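Local coordinates for surface glycan binding protein B (Bacteroides ovatus, PDB 6E57) that binds mixed-linkage beta-glucan at the cell surface and is probably involved in capturing the polysaccharide for use by this gut bacterium, at residues Asn33-Ile38 and Lys115-Ser120; Asp73-Thr78 and Ile109-Val114. One frame throughout, in Å; residues are numbered along the deposited sequence.

Contact 1: Asn33-Ile38 and Lys115-Ser120; sequences NDDPHI and KGKKTS
Lys117 reaches across to the 33-38 segment with a side chain extended beyond CG, and its ammonium NZ donates to the backbone O of Asn33 over 2.8 Å. The C=O...N angle of 162° brings the donor in almost head-on to that carbonyl. Asp35 sends its carboxylate obliquely across the same lysine: OD1 lies 3.7 Å from Lys117 CD and 3.9 Å from NZ, a long salt bridge. Further along, Pro36 meets Lys117 at about a right angle, and its ring rests on the opposite backbone, CG being 3.5 Å from Lys118 C. Thr119 turns CG2 between its backbone N and carbonyl carbon (OG1 at chi1 -166°), which sets this methyl 3.5 Å from Pro36 O and also against Ile38 CG1, 4.1 Å away. The segments run in nearly the same direction, 23° apart, and side chains of each reach the other's side chains and main chain. His37 pairs through its backbone with Thr70 of strand 63-70 and Thr119 with Val111 of strand 103-113, so the contact joins edge strand 37-40 of one sheet to strand 118-128 of the facing one, in an N-terminal beta-sandwich consistent with an immunoglobulin-like domain.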
loop_
_atom_site.group_PDB
_atom_site.type_symbol
_atom_site.label_atom_id
_atom_site.label_comp_id
_atom_site.label_asym_id
_atom_site.label_seq_id
_atom_site.Cartn_x
_atom_site.Cartn_y
_atom_site.Cartn_z
ATOM N N ASN A 33 27.596 13.742 -37.447
ATOM C CA ASN A 33 27.565 14.753 -36.396
ATOM C C ASN A 33 26.118 15.136 -36.046
ATOM O O ASN A 33 25.902 16.002 -35.197
ATOM C CB ASN A 33 28.374 15.986 -36.807
ATOM C CG ASN A 33 28.767 16.853 -35.631
ATOM O OD1 ASN A 33 29.267 16.354 -34.626
ATOM N ND2 ASN A 33 28.552 18.152 -35.753
ATOM N N ASP A 34 25.139 14.488 -36.692
ATOM C CA ASP A 34 23.709 14.727 -36.449
ATOM C C ASP A 34 23.328 14.295 -35.028
ATOM O O ASP A 34 23.904 13.351 -34.481
ATOM C CB ASP A 34 22.829 13.972 -37.451
ATOM C CG ASP A 34 22.714 14.620 -38.820
ATOM O OD1 ASP A 34 23.257 15.730 -39.003
ATOM O OD2 ASP A 34 22.073 14.005 -39.696
ATOM N N ASP A 35 22.339 14.993 -34.456
ATOM C CA ASP A 35 21.715 14.617 -33.189
ATOM C C ASP A 35 20.957 13.306 -33.382
ATOM O O ASP A 35 20.326 13.099 -34.417
ATOM C CB ASP A 35 20.760 15.699 -32.676
ATOM C CG ASP A 35 21.449 16.911 -32.074
ATOM O OD1 ASP A 35 22.336 16.719 -31.215
ATOM O OD2 ASP A 35 21.089 18.038 -32.464
ATOM N N PRO A 36 20.987 12.386 -32.392
ATOM C CA PRO A 36 20.248 11.128 -32.490
ATOM C C PRO A 36 18.752 11.325 -32.198
ATOM O O PRO A 36 18.396 11.969 -31.208
ATOM C CB PRO A 36 20.928 10.260 -31.425
ATOM C CG PRO A 36 21.343 11.254 -30.361
ATOM C CD PRO A 36 21.720 12.510 -31.123
ATOM N N HIS A 37 17.902 10.777 -33.076
ATOM C CA HIS A 37 16.445 10.829 -32.944
ATOM C C HIS A 37 15.875 9.411 -33.076
ATOM O O HIS A 37 16.257 8.669 -33.983
ATOM C CB HIS A 37 15.839 11.772 -33.996
ATOM C CG HIS A 37 16.130 13.220 -33.770
ATOM N ND1 HIS A 37 15.433 13.980 -32.847
ATOM C CD2 HIS A 37 17.017 14.054 -34.356
ATOM C CE1 HIS A 37 15.889 15.217 -32.866
ATOM N NE2 HIS A 37 16.862 15.288 -33.783
ATOM N N ILE A 38 14.970 9.047 -32.160
ATOM C CA ILE A 38 14.193 7.817 -32.266
ATOM C C ILE A 38 12.860 8.172 -32.929
ATOM O O ILE A 38 11.996 8.773 -32.298
ATOM C CB ILE A 38 13.995 7.152 -30.889
ATOM C CG1 ILE A 38 15.335 6.795 -30.237
ATOM C CG2 ILE A 38 13.081 5.938 -31.003
ATOM C CD1 ILE A 38 15.238 6.466 -28.765
ATOM N N LYS A 115 29.837 10.150 -32.741
ATOM C CA LYS A 115 30.435 11.379 -32.194
ATOM C C LYS A 115 29.908 11.672 -30.778
ATOM O O LYS A 115 30.116 12.768 -30.256
ATOM C CB LYS A 115 30.202 12.549 -33.157
ATOM C CG LYS A 115 31.193 12.634 -34.315
ATOM C CD LYS A 115 32.446 13.451 -34.016
ATOM C CE LYS A 115 33.569 12.665 -33.366
ATOM N NZ LYS A 115 34.387 11.927 -34.359
ATOM N N GLY A 116 29.233 10.695 -30.158
ATOM C CA GLY A 116 29.047 10.651 -28.702
ATOM C C GLY A 116 27.749 11.282 -28.219
ATOM O O GLY A 116 27.441 11.199 -27.029
ATOM N N LYS A 117 26.996 11.923 -29.122
ATOM C CA LYS A 117 25.684 12.499 -28.795
ATOM C C LYS A 117 24.692 11.358 -28.541
ATOM O O LYS A 117 24.810 10.296 -29.149
ATOM C CB LYS A 117 25.204 13.415 -29.926
ATOM C CG LYS A 117 26.105 14.605 -30.224
ATOM C CD LYS A 117 25.714 15.340 -31.481
ATOM C CE LYS A 117 26.443 16.655 -31.648
ATOM N NZ LYS A 117 25.870 17.446 -32.761
ATOM N N LYS A 118 23.723 11.587 -27.643
ATOM C CA LYS A 118 22.853 10.510 -27.145
ATOM C C LYS A 118 21.439 11.027 -26.837
ATOM O O LYS A 118 21.246 12.198 -26.502
ATOM C CB LYS A 118 23.475 9.865 -25.901
ATOM C CG LYS A 118 23.792 10.820 -24.756
ATOM C CD LYS A 118 24.619 10.196 -23.648
ATOM C CE LYS A 118 26.065 9.973 -24.035
ATOM N NZ LYS A 118 26.857 9.422 -22.910
ATOM N N THR A 119 20.462 10.119 -26.966
ATOM C CA THR A 119 19.071 10.314 -26.544
ATOM C C THR A 119 18.623 9.047 -25.798
ATOM O O THR A 119 19.250 7.991 -25.924
ATOM C CB THR A 119 18.180 10.690 -27.739
ATOM O OG1 THR A 119 16.935 11.190 -27.250
ATOM C CG2 THR A 119 17.927 9.537 -28.687
ATOM N N SER A 120 17.536 9.161 -25.024
ATOM C CA SER A 120 17.196 8.173 -24.002
ATOM C C SER A 120 15.673 8.031 -23.852
ATOM O O SER A 120 14.940 9.003 -23.988
ATOM C CB SER A 120 17.838 8.555 -22.692
ATOM O OG SER A 120 18.261 7.405 -21.981
#

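Contact 2: Asp73-Thr78 and Ile109-Val114; sequences DYTTVT and IEVETV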
loop_
_atom_site.group_PDB
_atom_site.type_symbol
_atom_site.label_atom_id
_atom_site.label_comp_id
_atom_site.label_asym_id
_atom_site.label_seq_id
_atom_site.Cartn_x
_atom_site.Cartn_y
_atom_site.Cartn_z
ATOM N N ASP A 73 23.226 4.762 -40.153
ATOM C CA ASP A 73 24.356 3.824 -40.112
ATOM C C ASP A 73 25.388 4.216 -39.043
ATOM O O ASP A 73 26.460 3.610 -38.987
ATOM C CB ASP A 73 25.066 3.751 -41.469
ATOM C CG ASP A 73 24.145 3.666 -42.677
ATOM O OD1 ASP A 73 23.566 4.709 -43.050
ATOM O OD2 ASP A 73 24.024 2.561 -43.244
ATOM N N TYR A 74 25.077 5.209 -38.200
ATOM C CA TYR A 74 26.076 5.792 -37.297
ATOM C C TYR A 74 25.560 5.835 -35.850
ATOM O O TYR A 74 26.015 6.663 -35.062
ATOM C CB TYR A 74 26.464 7.194 -37.778
ATOM C CG TYR A 74 27.046 7.260 -39.168
ATOM C CD1 TYR A 74 28.324 6.792 -39.433
ATOM C CD2 TYR A 74 26.331 7.812 -40.219
ATOM C CE1 TYR A 74 28.871 6.860 -40.706
ATOM C CE2 TYR A 74 26.862 7.889 -41.498
ATOM C CZ TYR A 74 28.138 7.411 -41.744
ATOM O OH TYR A 74 28.668 7.477 -42.999
ATOM N N THR A 75 24.641 4.927 -35.496
ATOM C CA THR A 75 24.081 4.860 -34.138
ATOM C C THR A 75 24.221 3.440 -33.576
ATOM O O THR A 75 24.026 2.460 -34.292
ATOM C CB THR A 75 22.610 5.299 -34.104
ATOM O OG1 THR A 75 21.878 4.528 -35.059
ATOM C CG2 THR A 75 22.435 6.775 -34.390
ATOM N N THR A 76 24.566 3.365 -32.284
ATOM C CA THR A 76 24.531 2.135 -31.491
ATOM C C THR A 76 23.537 2.328 -30.338
ATOM O O THR A 76 23.536 3.376 -29.686
ATOM C CB THR A 76 25.926 1.769 -30.968
ATOM O OG1 THR A 76 26.798 1.634 -32.091
ATOM C CG2 THR A 76 25.941 0.489 -30.160
ATOM N N VAL A 77 22.699 1.313 -30.095
ATOM C CA VAL A 77 21.697 1.372 -29.036
ATOM C C VAL A 77 21.960 0.232 -28.042
ATOM O O VAL A 77 22.220 -0.908 -28.435
ATOM C CB VAL A 77 20.261 1.340 -29.603
ATOM C CG1 VAL A 77 20.156 2.098 -30.919
ATOM C CG2 VAL A 77 19.729 -0.070 -29.773
ATOM N N THR A 78 21.900 0.569 -26.748
ATOM C CA THR A 78 22.081 -0.375 -25.654
ATOM C C THR A 78 20.770 -0.482 -24.865
ATOM O O THR A 78 20.068 0.512 -24.666
ATOM C CB THR A 78 23.250 0.044 -24.755
ATOM O OG1 THR A 78 24.379 0.315 -25.584
ATOM C CG2 THR A 78 23.625 -1.016 -23.745
ATOM N N ILE A 109 16.368 2.514 -22.840
ATOM C CA ILE A 109 16.842 2.461 -24.222
ATOM C C ILE A 109 17.813 3.627 -24.431
ATOM O O ILE A 109 17.387 4.771 -24.562
ATOM C CB ILE A 109 15.662 2.519 -25.215
ATOM C CG1 ILE A 109 14.619 1.435 -24.925
ATOM C CG2 ILE A 109 16.163 2.454 -26.652
ATOM C CD1 ILE A 109 13.321 1.609 -25.679
ATOM N N GLU A 110 19.114 3.322 -24.449
ATOM C CA GLU A 110 20.156 4.328 -24.615
ATOM C C GLU A 110 20.715 4.248 -26.039
ATOM O O GLU A 110 21.272 3.229 -26.432
ATOM C CB GLU A 110 21.255 4.136 -23.569
ATOM C CG GLU A 110 20.779 4.417 -22.154
ATOM C CD GLU A 110 21.878 4.637 -21.128
ATOM O OE1 GLU A 110 23.052 4.809 -21.531
ATOM O OE2 GLU A 110 21.553 4.636 -19.922
ATOM N N VAL A 111 20.540 5.337 -26.794
ATOM C CA VAL A 111 21.047 5.472 -28.153
ATOM C C VAL A 111 22.234 6.441 -28.123
ATOM O O VAL A 111 22.133 7.525 -27.554
ATOM C CB VAL A 111 19.945 5.964 -29.111
ATOM C CG1 VAL A 111 20.455 6.110 -30.537
ATOM C CG2 VAL A 111 18.720 5.063 -29.070
ATOM N N GLU A 112 23.351 6.028 -28.735
ATOM C CA GLU A 112 24.556 6.850 -28.842
ATOM C C GLU A 112 25.051 6.830 -30.295
ATOM O O GLU A 112 25.044 5.786 -30.947
ATOM C CB GLU A 112 25.642 6.340 -27.892
ATOM C CG GLU A 112 26.720 7.368 -27.599
ATOM C CD GLU A 112 27.882 6.848 -26.769
ATOM O OE1 GLU A 112 28.377 5.747 -27.076
ATOM O OE2 GLU A 112 28.288 7.546 -25.817
ATOM N N THR A 113 25.474 8.000 -30.783
ATOM C CA THR A 113 26.046 8.138 -32.120
ATOM C C THR A 113 27.571 8.012 -32.020
ATOM O O THR A 113 28.128 7.980 -30.922
ATOM C CB THR A 113 25.582 9.439 -32.792
ATOM O OG1 THR A 113 26.003 9.394 -34.154
ATOM C CG2 THR A 113 26.119 10.696 -32.142
ATOM N N VAL A 114 28.233 7.946 -33.179
ATOM C CA VAL A 114 29.686 7.749 -33.261
ATOM C C VAL A 114 30.420 8.947 -32.635
ATOM O O VAL A 114 31.495 8.773 -32.064
ATOM C CB VAL A 114 30.156 7.493 -34.708
ATOM C CG1 VAL A 114 29.557 6.214 -35.276
ATOM C CG2 VAL A 114 29.879 8.673 -35.630
#
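Thr76 and Glu112 form a hydrogen-bonded antiparallel pair: Thr76 N to Glu112 O and Glu112 N to Thr76 O both measure 2.8 Å and are nearly straight, at 168° or more. Thr78 and Glu110 repeat the pattern, Thr78 N lying 2.8 Å from Glu110 O and Glu110 N 3.0 Å from Thr78 O. Between them, the non-hydrogen-bonded pair Val77 and Val111 puts its two isopropyl groups next to each other on one face of the sheet, directed alike, with Val77 CG1 3.8 Å from Val111 CG2. At the strand end Tyr74 O takes two donors. Thr113 OG1, placed anti to its own backbone N (chi1 -171°), bonds at 2.9 Å, tilted 32° out of the carbonyl plane; Val114 N adds a weak bond at 3.2 Å. Val114 CG1 packs on Tyr74 CB at 4.1 Å and sits at the edge of the tyrosine ring.

Beyond this first shell, Thr75 OG1 bonds to Pro71 O, tying the strand's start to the preceding turn, and Asp93 OD2 accepts from Val77 N on the side away from 103-113. The face bearing Thr75, Val77 and Val111 turns to the sandwich core and packs on Val69 and Leu67 of strand 63-70, in the facing sheet. Within its own sheet the pairing is regular antiparallel structure, and strand 103-113 lies between 75-81 and 118-128, antiparallel to both.

How the contacts relate
Both segments of contact 2 fall within the part of the chain that contact 1 brings together, and the contact centres are 7 Å apart. They share the turn between strands 103-113 and 118-128: one strand pairs with 75-78, while the other and its approach meet 33-38. The 3.1 Å approach of Thr119 O to Val111 N, a probable hydrogen bond, makes these two strands neighbours in one sheet, while 37-40 lies in the other. Ile38 CD1 reaches Val111 CG2 at 3.8 Å, so the valine paired with Val77 also touches the 33-38 segment. The two contact centres lie about 40 and 39 Å from the centre of the chain, in a part separate from the glycan pocket containing Trp322 and Trp372.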